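Local coordinates for protein homoserine kinase (Cytophaga hutchinsonii, PDB 4P52) that probably catalyses the ATP-dependent phosphorylation of L-homoserine to O-phospho-L-homoserine, as a homoserine kinase of the GHMP kinase family, at residues E55-L60 with E105-K110; V66-I71 with E83-S88; I27-P32 with V129-Q134. All blocks are in the same frame, centred on the assembly; numbering follows the deposited sequence.

How the interactions relate
All three contacts lie in the N-terminal half of the GHMP kinase fold, on one mixed sheet and the helices packed against it. Interaction 1 pairs two strands of that sheet; its centre is about 9 Å from those of interactions 2 and 3; these two lie about 14 Å apart, centre to centre, and do not touch. Strand 66-72 runs parallel to 103-110, with backbone hydrogen bonds T69 to I106 and L108 to S70, while V56 and L58 are hydrogen-bonded to V29 and I27. Along the chain the loops are nested: interaction 2 within interaction 1, and both within interaction 3. Helices 86-98 and 120-135 thus pack on a sheet in which strand 103-110 is brought between 52-61 and 66-72.

Interaction 1: E55-L60 with E105-K110; sequences EVLLRL and EIELTK
L58 and I106 form the closest apolar contact of this strand pair: their side chains run alongside each other in the same direction, with L58 CD2 3.6 Å from I106 CG1. On the same face V56 CG1 goes to I106 CG2 at 4.1 Å and V56 CG2 to L108 CD1 at 3.9 Å, and helices 86-98 and 120-135 pack over this apolar layer. Between the faces runs a regular antiparallel ladder of the mixed sheet in the GHMP kinase N-terminal region; E55-T109, L57-E107 and R59-E105 are the hydrogen-bonded pairs, and the N-to-C directions of the two short segments make 165°. The other face, which also carries E55 and T109, is more polar, and L57, R59, E105 and E107 on it are partly exposed. There R59, extended from CG to NE, gives a salt-bridged hydrogen bond from NE to E107 OE2 at 3.0 Å, in the guanidinium plane but from above the carboxylate plane; NH2 adds a weak one. L57 CD2 lies 3.6 Å above one guanidinium face, offset toward its rim. Were an alanine to replace R59, the E107 carboxylate would probably lose its cationic mate and L57 CD2 its flat neighbour. E105 OE2 is salt-bridged to R67.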
loop_
_atom_site.group_PDB
_atom_site.type_symbol
_atom_site.label_atom_id
_atom_site.label_comp_id
_atom_site.label_asym_id
_atom_site.label_seq_id
_atom_site.Cartn_x
_atom_site.Cartn_y
_atom_site.Cartn_z
ATOM N N GLU A 55 -3.788 31.112 -10.321
ATOM C CA GLU A 55 -2.713 32.102 -10.295
ATOM C C GLU A 55 -2.881 33.069 -9.138
ATOM O O GLU A 55 -3.994 33.536 -8.864
ATOM C CB GLU A 55 -2.664 32.864 -11.615
ATOM C CG GLU A 55 -2.316 31.992 -12.806
ATOM C CD GLU A 55 -2.361 32.731 -14.132
ATOM O OE1 GLU A 55 -2.824 33.905 -14.183
ATOM O OE2 GLU A 55 -1.915 32.127 -15.142
ATOM N N VAL A 56 -1.776 33.374 -8.461
ATOM C CA VAL A 56 -1.779 34.381 -7.408
ATOM C C VAL A 56 -0.736 35.442 -7.702
ATOM O O VAL A 56 0.403 35.120 -8.022
ATOM C CB VAL A 56 -1.523 33.756 -6.028
ATOM C CG1 VAL A 56 -1.396 34.816 -4.944
ATOM C CG2 VAL A 56 -2.682 32.838 -5.676
ATOM N N LEU A 57 -1.144 36.707 -7.619
ATOM C CA LEU A 57 -0.222 37.820 -7.756
ATOM C C LEU A 57 -0.112 38.513 -6.401
ATOM O O LEU A 57 -1.137 38.786 -5.779
ATOM C CB LEU A 57 -0.716 38.785 -8.836
ATOM C CG LEU A 57 0.218 39.962 -9.197
ATOM C CD1 LEU A 57 0.085 40.401 -10.660
ATOM C CD2 LEU A 57 -0.037 41.132 -8.266
ATOM N N LEU A 58 1.105 38.776 -5.930
ATOM C CA LEU A 58 1.306 39.485 -4.673
ATOM C C LEU A 58 2.081 40.740 -4.955
ATOM O O LEU A 58 3.036 40.669 -5.721
ATOM C CB LEU A 58 2.136 38.651 -3.709
ATOM C CG LEU A 58 1.634 37.262 -3.330
ATOM C CD1 LEU A 58 2.450 36.797 -2.145
ATOM C CD2 LEU A 58 0.158 37.254 -2.970
ATOM N N ARG A 59 1.700 41.871 -4.356
ATOM C CA ARG A 59 2.542 43.071 -4.396
ATOM C C ARG A 59 2.881 43.497 -2.987
ATOM O O ARG A 59 2.088 43.303 -2.067
ATOM C CB ARG A 59 1.871 44.269 -5.087
ATOM C CG ARG A 59 0.965 43.934 -6.240
ATOM C CD ARG A 59 0.276 45.169 -6.818
ATOM N NE ARG A 59 -0.401 44.812 -8.078
ATOM C CZ ARG A 59 0.206 44.681 -9.281
ATOM N NH1 ARG A 59 1.526 44.882 -9.452
ATOM N NH2 ARG A 59 -0.517 44.348 -10.346
ATOM N N LEU A 60 4.045 44.112 -2.829
ATOM C CA LEU A 60 4.431 44.689 -1.562
ATOM C C LEU A 60 3.659 45.986 -1.336
ATOM O O LEU A 60 3.461 46.761 -2.273
ATOM C CB LEU A 60 5.930 44.978 -1.551
ATOM C CG LEU A 60 6.791 43.736 -1.717
ATOM C CD1 LEU A 60 8.246 44.167 -1.833
ATOM C CD2 LEU A 60 6.570 42.748 -0.573
ATOM N N GLU A 105 -0.650 42.958 -0.852
ATOM C CA GLU A 105 -1.914 42.878 -1.584
ATOM C C GLU A 105 -1.921 41.635 -2.433
ATOM O O GLU A 105 -0.912 41.300 -3.058
ATOM C CB GLU A 105 -2.106 44.068 -2.494
ATOM C CG GLU A 105 -2.167 45.403 -1.781
ATOM C CD GLU A 105 -2.218 46.584 -2.746
ATOM O OE1 GLU A 105 -1.826 46.431 -3.936
ATOM O OE2 GLU A 105 -2.648 47.677 -2.308
ATOM N N ILE A 106 -3.069 40.970 -2.482
ATOM C CA ILE A 106 -3.235 39.740 -3.223
ATOM C C ILE A 106 -4.264 39.955 -4.303
ATOM O O ILE A 106 -5.334 40.450 -4.027
ATOM C CB ILE A 106 -3.746 38.613 -2.290
ATOM C CG1 ILE A 106 -2.762 38.398 -1.135
ATOM C CG2 ILE A 106 -4.040 37.321 -3.064
ATOM C CD1 ILE A 106 -3.362 37.722 0.069
ATOM N N GLU A 107 -3.937 39.589 -5.535
ATOM C CA GLU A 107 -4.907 39.466 -6.604
ATOM C C GLU A 107 -4.950 37.980 -6.923
ATOM O O GLU A 107 -3.924 37.377 -7.216
ATOM C CB GLU A 107 -4.483 40.267 -7.833
ATOM C CG GLU A 107 -4.519 41.774 -7.634
ATOM C CD GLU A 107 -3.633 42.561 -8.606
ATOM O OE1 GLU A 107 -3.343 42.049 -9.713
ATOM O OE2 GLU A 107 -3.213 43.702 -8.266
ATOM N N LEU A 108 -6.130 37.375 -6.847
ATOM C CA LEU A 108 -6.257 35.943 -7.100
ATOM C C LEU A 108 -7.038 35.669 -8.371
ATOM O O LEU A 108 -8.129 36.182 -8.541
ATOM C CB LEU A 108 -6.909 35.255 -5.899
ATOM C CG LEU A 108 -7.505 33.852 -6.110
ATOM C CD1 LEU A 108 -6.491 32.797 -6.563
ATOM C CD2 LEU A 108 -8.199 33.387 -4.834
ATOM N N THR A 109 -6.486 34.846 -9.252
ATOM C CA THR A 109 -7.171 34.465 -10.481
ATOM C C THR A 109 -7.443 32.973 -10.515
ATOM O O THR A 109 -6.522 32.172 -10.650
ATOM C CB THR A 109 -6.323 34.781 -11.723
ATOM O OG1 THR A 109 -5.770 36.101 -11.621
ATOM C CG2 THR A 109 -7.156 34.661 -12.982
ATOM N N LYS A 110 -8.711 32.599 -10.410
ATOM C CA LYS A 110 -9.137 31.217 -10.632
ATOM C C LYS A 110 -9.137 30.908 -12.116
ATOM O O LYS A 110 -9.850 31.548 -12.897
ATOM C CB LYS A 110 -10.531 30.948 -10.059
ATOM C CG LYS A 110 -10.658 31.228 -8.576
ATOM C CD LYS A 110 -9.798 30.302 -7.735
ATOM C CE LYS A 110 -10.346 28.883 -7.742
ATOM N NZ LYS A 110 -9.729 28.038 -6.682
#

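Interaction 2: V66-I71 with E83-S88; sequences VRITSI and EKNTVS
I68 rests its CD1 methyl against both N85 and S88, and van der Waals contact makes up the meeting of the two segments; no hydrogen bond crosses between them. I68 CD1 lies 3.4 Å from N85 CB and equally far from S88 OG, and the I68 and N85 side chains cross at about a right angle. CG1 of I68 stands anti to the carbonyl carbon (chi1 -64°) and CD1 continues extended from there (chi2 169°), which carries the methyl out toward the start of the helix. Beside it V66 uses one branch, CG1, against S88 CB at 3.8 Å. I71 adds a looser touch, CD1 to N85 ND2 at 3.9 Å, the two side chains approaching head-on.

These contacts join the first strand and the helix of a beta-alpha-beta unit, strand 66-72, helix 86-98 and strand 103-110, in which the two strands are parallel neighbours; I106 of the second strand touches both V66 and S88.

The polar bonds run within the loop and helix start. N85 occupies the N-cap position: its OD1 accepts from V87 N at 2.9 Å, with the donor in the amide's carbonyl plane and an N-H...O angle of 156°. Its ND2 is bonded to P79 O, so both ends of the amide are engaged and its rotation is fixed while I68 CD1 sits over the flat of the amide, 3.5 Å from N85 CG. S88 OG is likewise occupied, by A82 O, although the I68 methyl packs against it.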
loop_
_atom_site.group_PDB
_atom_site.type_symbol
_atom_site.label_atom_id
_atom_site.label_comp_id
_atom_site.label_asym_id
_atom_site.label_seq_id
_atom_site.Cartn_x
_atom_site.Cartn_y
_atom_site.Cartn_z
ATOM N N VAL A 66 -2.256 41.952 5.400
ATOM C CA VAL A 66 -2.431 41.175 4.208
ATOM C C VAL A 66 -3.854 41.438 3.748
ATOM O O VAL A 66 -4.777 41.215 4.505
ATOM C CB VAL A 66 -2.220 39.689 4.523
ATOM C CG1 VAL A 66 -2.443 38.832 3.287
ATOM C CG2 VAL A 66 -0.822 39.473 5.089
ATOM N N ARG A 67 -4.030 41.922 2.521
ATOM C CA ARG A 67 -5.348 42.327 2.027
ATOM C C ARG A 67 -5.637 41.711 0.693
ATOM O O ARG A 67 -4.746 41.559 -0.125
ATOM C CB ARG A 67 -5.428 43.849 1.861
ATOM C CG ARG A 67 -5.076 44.657 3.100
ATOM C CD ARG A 67 -5.239 46.147 2.865
ATOM N NE ARG A 67 -4.475 46.634 1.715
ATOM C CZ ARG A 67 -3.148 46.791 1.688
ATOM N NH1 ARG A 67 -2.391 46.483 2.750
ATOM N NH2 ARG A 67 -2.562 47.258 0.585
ATOM N N ILE A 68 -6.892 41.383 0.443
ATOM C CA ILE A 68 -7.267 40.912 -0.877
ATOM C C ILE A 68 -7.830 42.031 -1.741
ATOM O O ILE A 68 -8.858 42.625 -1.443
ATOM C CB ILE A 68 -8.219 39.731 -0.813
ATOM C CG1 ILE A 68 -7.465 38.579 -0.143
ATOM C CG2 ILE A 68 -8.725 39.400 -2.220
ATOM C CD1 ILE A 68 -8.332 37.406 0.234
ATOM N N THR A 69 -7.131 42.288 -2.826
ATOM C CA THR A 69 -7.406 43.397 -3.703
ATOM C C THR A 69 -8.476 42.995 -4.691
ATOM O O THR A 69 -9.260 43.825 -5.116
ATOM C CB THR A 69 -6.093 43.781 -4.436
ATOM O OG1 THR A 69 -5.363 44.698 -3.618
ATOM C CG2 THR A 69 -6.320 44.368 -5.850
ATOM N N SER A 70 -8.513 41.723 -5.067
ATOM C CA SER A 70 -9.302 41.333 -6.215
ATOM C C SER A 70 -9.321 39.826 -6.417
ATOM O O SER A 70 -8.297 39.161 -6.250
ATOM C CB SER A 70 -8.737 42.027 -7.447
ATOM O OG SER A 70 -8.717 41.152 -8.551
ATOM N N ILE A 71 -10.485 39.304 -6.791
ATOM C CA ILE A 71 -10.660 37.882 -7.122
ATOM C C ILE A 71 -11.407 37.760 -8.449
ATOM O O ILE A 71 -12.403 38.424 -8.662
ATOM C CB ILE A 71 -11.410 37.117 -6.004
ATOM C CG1 ILE A 71 -10.684 37.264 -4.652
ATOM C CG2 ILE A 71 -11.547 35.650 -6.359
ATOM C CD1 ILE A 71 -11.397 36.608 -3.484
ATOM N N GLU A 83 -9.345 37.373 6.718
ATOM C CA GLU A 83 -9.268 36.420 7.832
ATOM C C GLU A 83 -10.151 35.221 7.563
ATOM O O GLU A 83 -10.120 34.255 8.315
ATOM C CB GLU A 83 -9.637 37.076 9.165
ATOM C CG GLU A 83 -9.019 38.458 9.341
ATOM C CD GLU A 83 -8.729 38.805 10.787
ATOM O OE1 GLU A 83 -9.672 38.765 11.613
ATOM O OE2 GLU A 83 -7.550 39.127 11.084
ATOM N N LYS A 84 -10.927 35.303 6.483
ATOM C CA LYS A 84 -11.790 34.216 6.030
ATOM C C LYS A 84 -11.280 33.513 4.772
ATOM O O LYS A 84 -11.820 32.474 4.405
ATOM C CB LYS A 84 -13.210 34.720 5.766
ATOM C CG LYS A 84 -14.062 34.907 7.016
ATOM C CD LYS A 84 -15.452 35.414 6.664
ATOM C CE LYS A 84 -16.237 35.746 7.915
ATOM N NZ LYS A 84 -16.920 37.055 7.716
ATOM N N ASN A 85 -10.269 34.080 4.106
ATOM C CA ASN A 85 -9.785 33.531 2.837
ATOM C C ASN A 85 -8.516 32.707 2.991
ATOM O O ASN A 85 -7.563 33.108 3.679
ATOM C CB ASN A 85 -9.583 34.622 1.778
ATOM C CG ASN A 85 -9.289 34.048 0.390
ATOM O OD1 ASN A 85 -8.334 33.293 0.207
ATOM N ND2 ASN A 85 -10.106 34.416 -0.594
ATOM N N THR A 86 -8.510 31.568 2.319
ATOM C CA THR A 86 -7.451 30.597 2.498
ATOM C C THR A 86 -6.045 31.148 2.186
ATOM O O THR A 86 -5.090 30.890 2.922
ATOM C CB THR A 86 -7.756 29.278 1.740
ATOM O OG1 THR A 86 -6.849 28.282 2.184
ATOM C CG2 THR A 86 -7.626 29.423 0.226
ATOM N N VAL A 87 -5.941 31.946 1.130
ATOM C CA VAL A 87 -4.671 32.467 0.661
ATOM C C VAL A 87 -4.112 33.508 1.631
ATOM O O VAL A 87 -2.944 33.455 2.004
ATOM C CB VAL A 87 -4.831 33.088 -0.733
ATOM C CG1 VAL A 87 -3.513 33.668 -1.218
ATOM C CG2 VAL A 87 -5.362 32.062 -1.719
ATOM N N SER A 88 -4.947 34.449 2.048
ATOM C CA SER A 88 -4.518 35.472 2.988
ATOM C C SER A 88 -4.184 34.911 4.381
ATOM O O SER A 88 -3.240 35.385 5.032
ATOM C CB SER A 88 -5.528 36.624 3.049
ATOM O OG SER A 88 -6.855 36.142 2.996
#

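Interaction 3: I27-P32 with V129-Q134; sequences IKVFAP and VYAINQ
Rotation about the first side-chain bond of V29 puts CG1 opposite the backbone N (chi1 175°), and the two methyls part toward neighbouring helix residues. V29 CG1 goes to Y130 CD2 at 3.7 Å, meeting the ring obliquely, while V29 CG2 sits at the ring's edge in its plane and also reaches A131 CA at 3.6 Å. In I27 it is CG1 that lies anti to the N (chi1 -170°), carrying I27 CD1 out to the aliphatic part of Q134, 3.8 Å from Q134 CB, with the two side chains crossing at about a right angle. That rotamer places I27 CG2 between N and the carbonyl carbon, where it faces A131, 3.7 Å from A131 O and 4.0 Å from A131 CB. Helix 120-135 runs obliquely antiparallel to strand 26-36 of the mixed sheet, their segment axes 8.0 Å apart at closest and at 145°. The small A131 side chain probably allows the close approach, V29 CA and A131 CA being 5.8 Å apart. V330 of strand 329-330 touches I27, Y130 and Q134, and L58 packs on A131 from the adjoining strand. No hydrogen bond links the two segments, so their hold on one another rests on van der Waals packing, and Q134 contributes through its methylenes.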
loop_
_atom_site.group_PDB
_atom_site.type_symbol
_atom_site.label_atom_id
_atom_site.label_comp_id
_atom_site.label_asym_id
_atom_site.label_seq_id
_atom_site.Cartn_x
_atom_site.Cartn_y
_atom_site.Cartn_z
ATOM N N ILE A 27 5.047 39.523 -7.572
ATOM C CA ILE A 27 5.335 38.233 -8.162
ATOM C C ILE A 27 4.026 37.567 -8.547
ATOM O O ILE A 27 3.019 37.778 -7.903
ATOM C CB ILE A 27 6.132 37.367 -7.168
ATOM C CG1 ILE A 27 6.669 36.109 -7.841
ATOM C CG2 ILE A 27 5.281 37.050 -5.958
ATOM C CD1 ILE A 27 7.687 35.338 -7.019
ATOM N N LYS A 28 4.047 36.761 -9.598
ATOM C CA LYS A 28 2.880 36.007 -9.978
ATOM C C LYS A 28 3.231 34.516 -10.002
ATOM O O LYS A 28 4.208 34.110 -10.647
ATOM C CB LYS A 28 2.402 36.495 -11.336
ATOM C CG LYS A 28 0.972 36.124 -11.632
ATOM C CD LYS A 28 0.427 36.822 -12.867
ATOM C CE LYS A 28 -1.059 36.503 -12.978
ATOM N NZ LYS A 28 -1.587 36.818 -14.332
ATOM N N VAL A 29 2.467 33.696 -9.287
ATOM C CA VAL A 29 2.730 32.266 -9.277
ATOM C C VAL A 29 1.532 31.487 -9.774
ATOM O O VAL A 29 0.373 31.829 -9.490
ATOM C CB VAL A 29 3.110 31.746 -7.883
ATOM C CG1 VAL A 29 3.253 30.232 -7.918
ATOM C CG2 VAL A 29 4.418 32.367 -7.404
ATOM N N PHE A 30 1.807 30.418 -10.496
ATOM C CA PHE A 30 0.768 29.521 -10.924
ATOM C C PHE A 30 0.927 28.208 -10.162
ATOM O O PHE A 30 2.031 27.731 -9.980
ATOM C CB PHE A 30 0.872 29.305 -12.432
ATOM C CG PHE A 30 0.154 28.093 -12.932
ATOM C CD1 PHE A 30 0.751 26.819 -12.853
ATOM C CD2 PHE A 30 -1.121 28.208 -13.492
ATOM C CE1 PHE A 30 0.092 25.680 -13.322
ATOM C CE2 PHE A 30 -1.784 27.077 -13.972
ATOM C CZ PHE A 30 -1.170 25.809 -13.895
ATOM N N ALA A 31 -0.174 27.612 -9.717
ATOM C CA ALA A 31 -0.088 26.334 -9.011
ATOM C C ALA A 31 -1.082 25.372 -9.641
ATOM O O ALA A 31 -2.200 25.770 -9.941
ATOM C CB ALA A 31 -0.326 26.499 -7.533
ATOM N N PRO A 32 -0.673 24.103 -9.848
ATOM C CA PRO A 32 -1.474 23.191 -10.641
ATOM C C PRO A 32 -2.623 22.475 -9.933
ATOM O O PRO A 32 -2.581 22.210 -8.716
ATOM C CB PRO A 32 -0.433 22.179 -11.131
ATOM C CG PRO A 32 0.541 22.100 -10.013
ATOM C CD PRO A 32 0.581 23.478 -9.395
ATOM N N VAL A 129 1.519 30.771 -0.896
ATOM C CA VAL A 129 2.618 30.501 0.031
ATOM C C VAL A 129 3.950 30.455 -0.716
ATOM O O VAL A 129 4.949 31.053 -0.294
ATOM C CB VAL A 129 2.382 29.188 0.804
ATOM C CG1 VAL A 129 3.576 28.872 1.667
ATOM C CG2 VAL A 129 1.160 29.333 1.687
ATOM N N TYR A 130 3.934 29.773 -1.857
ATOM C CA TYR A 130 5.053 29.762 -2.746
ATOM C C TYR A 130 5.411 31.175 -3.115
ATOM O O TYR A 130 6.581 31.541 -3.051
ATOM C CB TYR A 130 4.693 29.013 -4.000
ATOM C CG TYR A 130 5.867 28.622 -4.812
ATOM C CD1 TYR A 130 6.602 27.474 -4.492
ATOM C CD2 TYR A 130 6.262 29.386 -5.916
ATOM C CE1 TYR A 130 7.705 27.077 -5.262
ATOM C CE2 TYR A 130 7.363 29.013 -6.685
ATOM C CZ TYR A 130 8.080 27.856 -6.347
ATOM O OH TYR A 130 9.157 27.468 -7.097
ATOM N N ALA A 131 4.402 31.963 -3.496
ATOM C CA ALA A 131 4.608 33.350 -3.919
ATOM C C ALA A 131 5.302 34.176 -2.862
ATOM O O ALA A 131 6.327 34.798 -3.161
ATOM C CB ALA A 131 3.301 34.011 -4.311
ATOM N N ILE A 132 4.760 34.175 -1.637
ATOM C CA ILE A 132 5.272 35.043 -0.567
ATOM C C ILE A 132 6.709 34.671 -0.231
ATOM O O ILE A 132 7.562 35.550 0.005
ATOM C CB ILE A 132 4.363 35.061 0.692
ATOM C CG1 ILE A 132 4.778 36.169 1.662
ATOM C CG2 ILE A 132 4.358 33.731 1.429
ATOM C CD1 ILE A 132 4.604 37.569 1.103
ATOM N N ASN A 133 6.987 33.373 -0.272
ATOM C CA ASN A 133 8.311 32.887 0.053
ATOM C C ASN A 133 9.360 33.331 -0.968
ATOM O O ASN A 133 10.448 33.784 -0.616
ATOM C CB ASN A 133 8.292 31.364 0.201
ATOM C CG ASN A 133 9.600 30.821 0.743
ATOM O OD1 ASN A 133 10.078 31.246 1.812
ATOM N ND2 ASN A 133 10.180 29.859 0.021
ATOM N N GLN A 134 9.031 33.229 -2.244
ATOM C CA GLN A 134 9.981 33.659 -3.224
ATOM C C GLN A 134 10.123 35.177 -3.222
ATOM O O GLN A 134 11.230 35.689 -3.206
ATOM C CB GLN A 134 9.670 33.118 -4.608
ATOM C CG GLN A 134 10.807 33.459 -5.569
ATOM C CD GLN A 134 10.877 32.551 -6.779
ATOM O OE1 GLN A 134 10.633 31.344 -6.669
ATOM N NE2 GLN A 134 11.213 33.124 -7.950
#